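Local coordinates for glutamine synthetase (Streptomyces coelicolor, PDB 4BAX), which belongs to the glutamine synthetase family, whose oligomeric enzymes combine a beta-grasp domain with a larger catalytic domain, at residues Pro260-His263 against Val264-Tyr267; Pro323-Val326 against Thr327-Leu330; Asn173-Met177 against Pro178-Glu182; Thr118-Gly122 against Thr123-Gly127. One frame throughout, in Å; residues are numbered along the deposited sequence.

From the N terminus, contact 4 comes first: residues 118-127 turn strand 110-121 back into the short strand 124-125. Contact 3 follows, closing the hairpin of strands 169-174 and 180-188. These two hairpins meet in one sheet, where strand 180-188 lies against strand 110-121; Gly-179 and Gln-180 of the one adjoin Phe-119 and Thr-118 of the other. Contact 1 then ends helix 259-264, and contact 2 starts helix 323-341; His-263, Asn-266 and Tyr-267 pack on Val-325, Val-326 and Leu-329. All four contacts are local and run in series, none nested or crossed, and the two pairs lie about 25 to 29 Å apart, centre to centre.

Contact 1: Pro260-His263 against Val264-Tyr267; sequences PMDH and VKNY
Val-264 N bonds back to Pro-260 O at 2.9 Å and Lys-265 N to Met-261 O at 2.8 Å, carrying the i to i+4 pattern of the helix one residue past Val-264. Then the spacing shortens. Asn-266 N donates to His-263 O at 2.9 Å, while Val-264 to Tyr-267 fold into a type I beta turn. The carbonyl of Asp-262 is met by a side chain: Asn-266 ND2 lies 2.7 Å from Asp-262 O, and the oxygen sits in the plane of the amide. With CG beside its own backbone N (chi1 -69°), Asn-266 turns this amide back to the helix. Helix 259-264 of the glutamine synthetase catalytic domain thus ends with a side-chain N-H doing the work of a backbone one. His-263 and Tyr-267 run alongside each other, pointing the same way, with ring planes 79° apart. His-263 ND1 donates to Tyr-267 OH over 3.0 Å, nearly straight at 169° and within the imidazole plane, while His-263 CB makes a CH-pi contact over the face of the tyrosine, 4.0 Å from the Tyr-267 ring centroid. His-263 NE2 is bonded to Thr-333 OG1, so both nitrogens fix the ring's rotation; Tyr-267 OH also pairs with Asp-314 OD2. Met-261, bent at chi2 and chi3, brings CE to 3.7 Å from Val-264 CG1. Lys-265 extends beside Asp-262, but its NZ stays 4.6 Å from Asp-262 OD1, too far for a salt bridge, and Asp-262 OD2 bonds to Ser-258 OG.

Contact 2: Pro323-Val326 against Thr327-Leu330; sequences PYVV and TRLL
Val-325 and Leu-329, and one residue on Val-326 and Leu-330, form two i to i+4 pairs in the opening turns of helix 323-341. In each pair the side chains lie next to one another and point the same way. Val-325 CG1 meets Leu-329 CD1 at 3.9 Å; this methyl reaches along the helix because it stands opposite the backbone N (chi1 178°). Val-326 uses its CG2 branch in the same manner, touching Leu-330 CD1 at 4.0 Å. The backbone beneath is regular, with Leu-329 N bonded to Val-325 O at 3.0 Å and Leu-330 N to Val-326 O at 3.1 Å. The two pairs face the end of helix 259-264 and the turn after it: Asn-266 packs on Val-325 and Leu-329, Tyr-267 on Val-326, and His-263 on both leucines. Elsewhere round the helix, Thr-327 and Arg-328 lean on Leu-97 of helix 94-103, while Tyr-324 hydrogen-bonds Asp-195 of helix 190-210 through its OH. The guanidinium of Arg-328 only skirts Val-325, approaching its CG1 obliquely. Thr-327 has OG1 between its backbone N and carbonyl carbon (chi1 52°), which aims the hydroxyl back toward the start of the helix. Pro-323 O is gripped twice, by the helical Thr-327 N at 3.0 Å and by this hydroxyl, Thr-327 OG1, at 2.6 Å, the two donors coming from opposite faces of the carbonyl plane.

Contact 3: Asn173-Met177 against Pro178-Glu182; sequences NAEVM and PGQWE
The beta hairpin of strands 169-174 and 180-188 closes here, in the sheet of the catalytic domain, through a type II turn from Met-177 to Gln-180. Asn-173 and Glu-182 form the antiparallel hydrogen-bonded pair, Asn-173 N to Glu-182 O at 2.9 Å and Glu-182 N to Asn-173 O at 2.8 Å. Nearer the turn, Glu-175 N donates to Gln-180 O, and Gln-180 N to Met-177 O at 2.9 Å. Gly-179 holds the positive phi (76°) that this turn needs. Ala-174 and Trp-181 are the non-hydrogen-bonded pair: the Ala-174 methyl CB makes a CH-pi contact over the indole face, 3.8 Å from the centroid of the Trp-181 six-membered ring. On the face of Asn-173 and Glu-182, Glu-175 comes across Glu-182, carboxylates almost parallel (12°); Glu-175 OE2 and Glu-182 OE1, 3.4 Å apart, are like charges with no hydrogen bond between them. Asn-173 has CG between its backbone N and carbonyl carbon (chi1 67°), which carries ND2 to Ala-174 O at 3.2 Å and into a weak bond with Glu-175 OE2. A water lies between Glu-175 OE1 and Gln-180 OE1, while Gln-180 NE2 bonds Asn-227 O and Thr-118 OG1. Glu-182 OE2 accepts from Gln-184 NE2. Strand 110-121 pairs with Gly-179 and Trp-181 by backbone bonds, and the indole, with NE1 bonded to Phe-150 O, touches Phe-119 and, on helix 152-164, Arg-152 and Val-155.

Contact 4: Thr118-Gly122 against Thr123-Gly127; sequences TFFKG and TRPLG
This is a local contact at the end of strand 110-121, partly exposed, where the chain doubles back on itself and Phe-120 packs against Pro-125, its non-hydrogen-bonded partner. Pro-125 CA makes a CH-pi contact over the centre of the aromatic face, 3.8 Å from the Phe-120 ring centroid, and the two side chains point the same way, with Phe-120 CE2 at 3.8 Å from Pro-125 CG. The link between them is a beta hairpin with a type II' turn from Lys-121 to Arg-124, and Gly-122 supplies the positive phi (65°) of its first central position. Lys-121 and Arg-124 make the hydrogen-bonded pair: Lys-121 N meets Arg-124 O at 2.6 Å, and Arg-124 N returns to Lys-121 O at 3.2 Å. Their side chains share one face, and the guanidinium of Arg-124 lies with a face over Lys-121 CB, NH2 at 3.7 Å from Lys-121 CG. Arg-124 NE makes a salt bridge with Glu-130. Further along, Leu-126 N bonds Phe-119 O at 2.9 Å, and a water donates to the same carbonyl. Leu-126 CB reaches Phe-119 CB at 3.7 Å; with CG opposite its backbone N (chi1 -176°), Leu-126 also brings CD1 to 4.1 Å from Lys-121 CB. The Phe-119 ring meets that of Trp-181 and touches Val-155 of helix 152-164.

Contact 1: Pro260-His263 against Val264-Tyr267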
loop_
_atom_site.group_PDB
_atom_site.type_symbol
_atom_site.label_atom_id
_atom_site.label_comp_id
_atom_site.label_asym_id
_atom_site.label_seq_id
_atom_site.Cartn_x
_atom_site.Cartn_y
_atom_site.Cartn_z
ATOM N N PRO A 260 -53.188 -9.975 -14.191
ATOM C CA PRO A 260 -52.045 -10.054 -13.257
ATOM C C PRO A 260 -50.748 -10.508 -13.931
ATOM O O PRO A 260 -49.703 -9.839 -13.810
ATOM C CB PRO A 260 -52.513 -11.104 -12.243
ATOM C CG PRO A 260 -54.027 -10.924 -12.235
ATOM C CD PRO A 260 -54.368 -10.710 -13.680
ATOM N N MET A 261 -50.838 -11.588 -14.710
ATOM C CA MET A 261 -49.683 -12.055 -15.459
ATOM C C MET A 261 -49.267 -11.096 -16.567
ATOM O O MET A 261 -48.077 -10.870 -16.768
ATOM C CB MET A 261 -49.957 -13.453 -16.033
ATOM C CG MET A 261 -49.289 -14.615 -15.303
ATOM S SD MET A 261 -48.586 -14.215 -13.694
ATOM C CE MET A 261 -46.896 -13.865 -14.190
ATOM N N ASP A 262 -50.245 -10.456 -17.201
ATOM C CA ASP A 262 -49.984 -9.498 -18.268
ATOM C C ASP A 262 -49.131 -8.328 -17.771
ATOM O O ASP A 262 -48.172 -7.920 -18.436
ATOM C CB ASP A 262 -51.302 -8.958 -18.821
ATOM C CG ASP A 262 -51.990 -9.934 -19.756
ATOM O OD1 ASP A 262 -51.357 -10.945 -20.156
ATOM O OD2 ASP A 262 -53.162 -9.676 -20.104
ATOM N N HIS A 263 -49.481 -7.799 -16.593
ATOM C CA HIS A 263 -48.699 -6.727 -15.973
ATOM C C HIS A 263 -47.349 -7.242 -15.469
ATOM O O HIS A 263 -46.288 -6.685 -15.779
ATOM C CB HIS A 263 -49.473 -6.073 -14.821
ATOM C CG HIS A 263 -50.620 -5.220 -15.262
ATOM N ND1 HIS A 263 -50.769 -3.910 -14.855
ATOM C CD2 HIS A 263 -51.684 -5.495 -16.053
ATOM C CE1 HIS A 263 -51.866 -3.410 -15.395
ATOM N NE2 HIS A 263 -52.442 -4.352 -16.124
ATOM N N VAL A 264 -47.395 -8.322 -14.700
ATOM C CA VAL A 264 -46.207 -8.806 -14.026
ATOM C C VAL A 264 -45.124 -9.198 -15.019
ATOM O O VAL A 264 -43.932 -8.897 -14.823
ATOM C CB VAL A 264 -46.546 -9.954 -13.060
ATOM C CG1 VAL A 264 -45.319 -10.827 -12.775
ATOM C CG2 VAL A 264 -47.176 -9.414 -11.754
ATOM N N LYS A 265 -45.538 -9.732 -16.168
ATOM C CA LYS A 265 -44.479 -10.108 -17.158
ATOM C C LYS A 265 -43.896 -8.931 -17.905
ATOM O O LYS A 265 -42.947 -9.105 -18.692
ATOM C CB LYS A 265 -44.988 -11.138 -18.188
ATOM C CG LYS A 265 -46.061 -10.623 -19.139
ATOM C CD LYS A 265 -46.451 -11.681 -20.165
ATOM C CE LYS A 265 -47.668 -11.346 -21.053
ATOM N NZ LYS A 265 -47.471 -12.302 -22.153
ATOM N N ASN A 266 -44.421 -7.736 -17.669
ATOM C CA ASN A 266 -43.886 -6.504 -18.261
ATOM C C ASN A 266 -43.371 -5.530 -17.221
ATOM O O ASN A 266 -43.083 -4.361 -17.527
ATOM C CB ASN A 266 -44.949 -5.808 -19.122
ATOM C CG ASN A 266 -45.278 -6.552 -20.365
ATOM O OD1 ASN A 266 -44.518 -6.517 -21.327
ATOM N ND2 ASN A 266 -46.410 -7.245 -20.366
ATOM N N TYR A 267 -43.249 -6.020 -15.993
ATOM C CA TYR A 267 -42.944 -5.160 -14.858
ATOM C C TYR A 267 -41.468 -5.166 -14.486
ATOM O O TYR A 267 -41.090 -4.684 -13.415
ATOM C CB TYR A 267 -43.791 -5.563 -13.654
ATOM C CG TYR A 267 -45.086 -4.803 -13.506
ATOM C CD1 TYR A 267 -45.575 -3.987 -14.521
ATOM C CD2 TYR A 267 -45.826 -4.903 -12.337
ATOM C CE1 TYR A 267 -46.783 -3.296 -14.365
ATOM C CE2 TYR A 267 -47.016 -4.208 -12.166
ATOM C CZ TYR A 267 -47.496 -3.414 -13.174
ATOM O OH TYR A 267 -48.691 -2.756 -12.965
#

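Contact 2: Pro323-Val326 against Thr327-Leu330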
loop_
_atom_site.group_PDB
_atom_site.type_symbol
_atom_site.label_atom_id
_atom_site.label_comp_id
_atom_site.label_asym_id
_atom_site.label_seq_id
_atom_site.Cartn_x
_atom_site.Cartn_y
_atom_site.Cartn_z
ATOM N N PRO A 323 -41.109 2.944 -17.617
ATOM C CA PRO A 323 -42.279 3.766 -17.250
ATOM C C PRO A 323 -43.333 3.829 -18.361
ATOM O O PRO A 323 -44.534 3.787 -18.052
ATOM C CB PRO A 323 -41.678 5.158 -16.964
ATOM C CG PRO A 323 -40.297 5.130 -17.569
ATOM C CD PRO A 323 -39.842 3.686 -17.499
ATOM N N TYR A 324 -42.892 3.821 -19.620
ATOM C CA TYR A 324 -43.808 3.856 -20.754
ATOM C C TYR A 324 -44.741 2.651 -20.732
ATOM O O TYR A 324 -45.932 2.752 -21.078
ATOM C CB TYR A 324 -43.028 3.867 -22.087
ATOM C CG TYR A 324 -42.253 5.142 -22.379
ATOM C CD1 TYR A 324 -42.835 6.390 -22.218
ATOM C CD2 TYR A 324 -40.906 5.092 -22.752
ATOM C CE1 TYR A 324 -42.115 7.554 -22.453
ATOM C CE2 TYR A 324 -40.180 6.256 -22.992
ATOM C CZ TYR A 324 -40.796 7.483 -22.843
ATOM O OH TYR A 324 -40.096 8.643 -23.076
ATOM N N VAL A 325 -44.178 1.512 -20.341
ATOM C CA VAL A 325 -44.919 0.263 -20.262
ATOM C C VAL A 325 -45.890 0.147 -19.068
ATOM O O VAL A 325 -47.076 -0.137 -19.254
ATOM C CB VAL A 325 -43.940 -0.945 -20.315
ATOM C CG1 VAL A 325 -44.680 -2.267 -20.184
ATOM C CG2 VAL A 325 -43.122 -0.889 -21.610
ATOM N N VAL A 326 -45.407 0.413 -17.856
ATOM C CA VAL A 326 -46.258 0.291 -16.673
ATOM C C VAL A 326 -47.419 1.280 -16.735
ATOM O O VAL A 326 -48.564 0.931 -16.416
ATOM C CB VAL A 326 -45.463 0.382 -15.340
ATOM C CG1 VAL A 326 -44.677 1.712 -15.219
ATOM C CG2 VAL A 326 -46.376 0.147 -14.160
ATOM N N THR A 327 -47.135 2.489 -17.213
ATOM C CA THR A 327 -48.189 3.492 -17.366
ATOM C C THR A 327 -49.216 3.049 -18.427
ATOM O O THR A 327 -50.430 3.122 -18.184
ATOM C CB THR A 327 -47.628 4.913 -17.738
ATOM O OG1 THR A 327 -46.760 4.835 -18.878
ATOM C CG2 THR A 327 -46.904 5.574 -16.560
ATOM N N ARG A 328 -48.740 2.506 -19.554
ATOM C CA ARG A 328 -49.646 2.075 -20.633
ATOM C C ARG A 328 -50.597 0.982 -20.142
ATOM O O ARG A 328 -51.818 1.054 -20.368
ATOM C CB ARG A 328 -48.850 1.572 -21.845
ATOM C CG ARG A 328 -49.674 1.449 -23.140
ATOM C CD ARG A 328 -49.652 0.053 -23.762
ATOM N NE ARG A 328 -48.300 -0.478 -23.814
ATOM C CZ ARG A 328 -48.004 -1.771 -23.880
ATOM N NH1 ARG A 328 -48.974 -2.673 -23.920
ATOM N NH2 ARG A 328 -46.731 -2.162 -23.919
ATOM N N LEU A 329 -50.022 0.002 -19.438
ATOM C CA LEU A 329 -50.736 -1.165 -18.950
ATOM C C LEU A 329 -51.805 -0.805 -17.921
ATOM O O LEU A 329 -52.924 -1.340 -17.952
ATOM C CB LEU A 329 -49.743 -2.156 -18.341
ATOM C CG LEU A 329 -48.836 -2.907 -19.310
ATOM C CD1 LEU A 329 -47.872 -3.806 -18.553
ATOM C CD2 LEU A 329 -49.692 -3.713 -20.272
ATOM N N LEU A 330 -51.448 0.086 -16.998
ATOM C CA LEU A 330 -52.389 0.519 -15.972
ATOM C C LEU A 330 -53.552 1.280 -16.599
ATOM O O LEU A 330 -54.701 1.079 -16.214
ATOM C CB LEU A 330 -51.688 1.370 -14.919
ATOM C CG LEU A 330 -50.942 0.501 -13.910
ATOM C CD1 LEU A 330 -50.013 1.342 -13.021
ATOM C CD2 LEU A 330 -51.952 -0.312 -13.078
#

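Contact 3: Asn173-Met177 against Pro178-Glu182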
loop_
_atom_site.group_PDB
_atom_site.type_symbol
_atom_site.label_atom_id
_atom_site.label_comp_id
_atom_site.label_asym_id
_atom_site.label_seq_id
_atom_site.Cartn_x
_atom_site.Cartn_y
_atom_site.Cartn_z
ATOM N N ASN A 173 -35.825 9.954 -0.301
ATOM C CA ASN A 173 -35.482 9.389 0.996
ATOM C C ASN A 173 -34.477 8.233 0.904
ATOM O O ASN A 173 -34.328 7.598 -0.155
ATOM C CB ASN A 173 -36.737 8.961 1.756
ATOM C CG ASN A 173 -37.455 7.799 1.098
ATOM O OD1 ASN A 173 -38.269 7.977 0.171
ATOM N ND2 ASN A 173 -37.134 6.594 1.547
ATOM N N ALA A 174 -33.804 7.958 2.024
ATOM C CA ALA A 174 -32.914 6.806 2.126
ATOM C C ALA A 174 -33.750 5.551 2.400
ATOM O O ALA A 174 -34.658 5.578 3.251
ATOM C CB ALA A 174 -31.891 7.028 3.247
ATOM N N GLU A 175 -33.453 4.452 1.694
ATOM C CA GLU A 175 -34.258 3.231 1.816
ATOM C C GLU A 175 -33.717 2.203 2.812
ATOM O O GLU A 175 -32.717 2.444 3.485
ATOM C CB GLU A 175 -34.514 2.595 0.453
ATOM C CG GLU A 175 -35.819 3.061 -0.206
ATOM C CD GLU A 175 -37.068 2.653 0.599
ATOM O OE1 GLU A 175 -37.099 1.508 1.114
ATOM O OE2 GLU A 175 -38.038 3.453 0.673
ATOM N N VAL A 176 -34.414 1.072 2.913
ATOM C CA VAL A 176 -34.151 0.043 3.918
ATOM C C VAL A 176 -32.760 -0.614 3.803
ATOM O O VAL A 176 -32.093 -0.851 4.804
ATOM C CB VAL A 176 -35.260 -1.049 3.888
ATOM C CG1 VAL A 176 -34.903 -2.217 4.840
ATOM C CG2 VAL A 176 -36.618 -0.442 4.239
ATOM N N MET A 177 -32.333 -0.899 2.578
ATOM C CA MET A 177 -30.997 -1.419 2.322
ATOM C C MET A 177 -29.939 -0.312 2.321
ATOM O O MET A 177 -30.178 0.795 1.839
ATOM C CB MET A 177 -30.981 -2.164 0.992
ATOM C CG MET A 177 -29.727 -3.010 0.802
ATOM S SD MET A 177 -29.627 -3.739 -0.841
ATOM C CE MET A 177 -27.873 -3.748 -1.121
ATOM N N PRO A 178 -28.755 -0.605 2.877
ATOM C CA PRO A 178 -27.695 0.407 2.852
ATOM C C PRO A 178 -27.270 0.797 1.442
ATOM O O PRO A 178 -27.002 -0.082 0.618
ATOM C CB PRO A 178 -26.533 -0.289 3.586
ATOM C CG PRO A 178 -26.885 -1.731 3.629
ATOM C CD PRO A 178 -28.367 -1.791 3.660
ATOM N N GLY A 179 -27.173 2.102 1.197
ATOM C CA GLY A 179 -26.862 2.616 -0.118
ATOM C C GLY A 179 -28.043 2.562 -1.060
ATOM O O GLY A 179 -27.874 2.807 -2.264
ATOM N N GLN A 180 -29.229 2.263 -0.519
ATOM C CA GLN A 180 -30.453 2.241 -1.309
ATOM C C GLN A 180 -31.244 3.496 -1.041
ATOM O O GLN A 180 -31.412 3.917 0.113
ATOM C CB GLN A 180 -31.290 1.004 -0.977
ATOM C CG GLN A 180 -32.289 0.577 -2.058
ATOM C CD GLN A 180 -32.974 -0.743 -1.736
ATOM O OE1 GLN A 180 -33.766 -0.845 -0.789
ATOM N NE2 GLN A 180 -32.671 -1.768 -2.529
ATOM N N TRP A 181 -31.750 4.069 -2.133
ATOM C CA TRP A 181 -32.408 5.362 -2.087
ATOM C C TRP A 181 -33.651 5.379 -2.960
ATOM O O TRP A 181 -33.854 4.490 -3.811
ATOM C CB TRP A 181 -31.442 6.456 -2.547
ATOM C CG TRP A 181 -30.272 6.677 -1.641
ATOM C CD1 TRP A 181 -29.092 5.996 -1.656
ATOM C CD2 TRP A 181 -30.166 7.637 -0.586
ATOM N NE1 TRP A 181 -28.252 6.476 -0.681
ATOM C CE2 TRP A 181 -28.888 7.487 -0.012
ATOM C CE3 TRP A 181 -31.021 8.616 -0.077
ATOM C CZ2 TRP A 181 -28.448 8.276 1.046
ATOM C CZ3 TRP A 181 -30.576 9.402 0.978
ATOM C CH2 TRP A 181 -29.302 9.230 1.521
ATOM N N GLU A 182 -34.469 6.408 -2.737
ATOM C CA GLU A 182 -35.683 6.621 -3.508
ATOM C C GLU A 182 -35.905 8.089 -3.824
ATOM O O GLU A 182 -35.563 8.959 -3.025
ATOM C CB GLU A 182 -36.886 6.080 -2.745
ATOM C CG GLU A 182 -38.178 6.065 -3.524
ATOM C CD GLU A 182 -39.374 5.748 -2.628
ATOM O OE1 GLU A 182 -39.496 4.566 -2.199
ATOM O OE2 GLU A 182 -40.178 6.670 -2.340
HETATM O O HOH W 1 -36.232 -0.679 -0.324
#

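Contact 4: Thr118-Gly122 against Thr123-Gly127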
loop_
_atom_site.group_PDB
_atom_site.type_symbol
_atom_site.label_atom_id
_atom_site.label_comp_id
_atom_site.label_asym_id
_atom_site.label_seq_id
_atom_site.Cartn_x
_atom_site.Cartn_y
_atom_site.Cartn_z
ATOM N N THR A 118 -30.000 1.419 -6.056
ATOM C CA THR A 118 -28.947 1.056 -5.109
ATOM C C THR A 118 -27.583 1.476 -5.644
ATOM O O THR A 118 -27.271 1.217 -6.816
ATOM C CB THR A 118 -28.971 -0.473 -4.812
ATOM O OG1 THR A 118 -30.331 -0.905 -4.602
ATOM C CG2 THR A 118 -28.130 -0.808 -3.577
ATOM N N PHE A 119 -26.780 2.120 -4.797
ATOM C CA PHE A 119 -25.403 2.484 -5.166
ATOM C C PHE A 119 -24.417 1.320 -5.110
ATOM O O PHE A 119 -24.432 0.512 -4.168
ATOM C CB PHE A 119 -24.869 3.632 -4.303
ATOM C CG PHE A 119 -25.444 4.963 -4.651
ATOM C CD1 PHE A 119 -25.496 5.381 -5.958
ATOM C CD2 PHE A 119 -25.984 5.791 -3.655
ATOM C CE1 PHE A 119 -26.057 6.622 -6.278
ATOM C CE2 PHE A 119 -26.551 7.020 -3.968
ATOM C CZ PHE A 119 -26.585 7.436 -5.284
ATOM N N PHE A 120 -23.502 1.293 -6.075
ATOM C CA PHE A 120 -22.463 0.274 -6.096
ATOM C C PHE A 120 -21.122 0.937 -6.351
ATOM O O PHE A 120 -21.039 1.945 -7.058
ATOM C CB PHE A 120 -22.737 -0.764 -7.190
ATOM C CG PHE A 120 -23.516 -1.961 -6.724
ATOM C CD1 PHE A 120 -24.863 -1.846 -6.384
ATOM C CD2 PHE A 120 -22.897 -3.206 -6.592
ATOM C CE1 PHE A 120 -25.585 -2.957 -5.932
ATOM C CE2 PHE A 120 -23.618 -4.330 -6.149
ATOM C CZ PHE A 120 -24.968 -4.195 -5.818
ATOM N N LYS A 121 -20.076 0.379 -5.760
ATOM C CA LYS A 121 -18.722 0.750 -6.122
ATOM C C LYS A 121 -18.044 -0.514 -6.674
ATOM O O LYS A 121 -17.612 -1.406 -5.917
ATOM C CB LYS A 121 -17.969 1.293 -4.910
ATOM C CG LYS A 121 -16.523 1.573 -5.262
ATOM C CD LYS A 121 -16.275 3.031 -5.608
ATOM C CE LYS A 121 -15.035 3.162 -6.518
ATOM N NZ LYS A 121 -14.420 4.526 -6.559
ATOM N N GLY A 122 -17.952 -0.564 -8.000
ATOM C CA GLY A 122 -17.595 -1.784 -8.707
ATOM C C GLY A 122 -18.651 -2.860 -8.521
ATOM O O GLY A 122 -19.851 -2.575 -8.660
ATOM N N THR A 123 -18.214 -4.070 -8.174
ATOM C CA THR A 123 -19.131 -5.183 -7.922
ATOM C C THR A 123 -19.676 -5.141 -6.498
ATOM O O THR A 123 -20.559 -5.929 -6.127
ATOM C CB THR A 123 -18.445 -6.550 -8.162
ATOM O OG1 THR A 123 -17.140 -6.553 -7.559
ATOM C CG2 THR A 123 -18.348 -6.860 -9.652
ATOM N N ARG A 124 -19.128 -4.233 -5.695
ATOM C CA ARG A 124 -19.486 -4.119 -4.293
ATOM C C ARG A 124 -20.584 -3.083 -4.078
ATOM O O ARG A 124 -20.498 -1.955 -4.584
ATOM C CB ARG A 124 -18.251 -3.682 -3.494
ATOM C CG ARG A 124 -18.203 -4.206 -2.048
ATOM C CD ARG A 124 -17.951 -3.077 -1.081
ATOM N NE ARG A 124 -16.935 -2.182 -1.612
ATOM C CZ ARG A 124 -17.000 -0.854 -1.524
ATOM N NH1 ARG A 124 -18.041 -0.262 -0.930
ATOM N NH2 ARG A 124 -16.027 -0.111 -2.045
ATOM N N PRO A 125 -21.601 -3.443 -3.282
ATOM C CA PRO A 125 -22.612 -2.469 -2.839
ATOM C C PRO A 125 -21.932 -1.355 -2.031
ATOM O O PRO A 125 -21.056 -1.642 -1.187
ATOM C CB PRO A 125 -23.525 -3.309 -1.928
ATOM C CG PRO A 125 -23.329 -4.742 -2.398
ATOM C CD PRO A 125 -21.872 -4.808 -2.785
ATOM N N LEU A 126 -22.314 -0.104 -2.278
ATOM C CA LEU A 126 -21.615 1.010 -1.639
ATOM C C LEU A 126 -21.686 0.943 -0.104
ATOM O O LEU A 126 -20.760 1.381 0.574
ATOM C CB LEU A 126 -22.113 2.366 -2.172
ATOM C CG LEU A 126 -21.355 3.578 -1.618
ATOM C CD1 LEU A 126 -20.049 3.730 -2.358
ATOM C CD2 LEU A 126 -22.155 4.871 -1.674
ATOM N N GLY A 127 -22.771 0.380 0.430
ATOM C CA GLY A 127 -22.942 0.280 1.868
ATOM C C GLY A 127 -22.420 -1.010 2.487
ATOM O O GLY A 127 -22.604 -1.262 3.687
HETATM O O HOH W 2 -25.371 -0.127 -1.595
#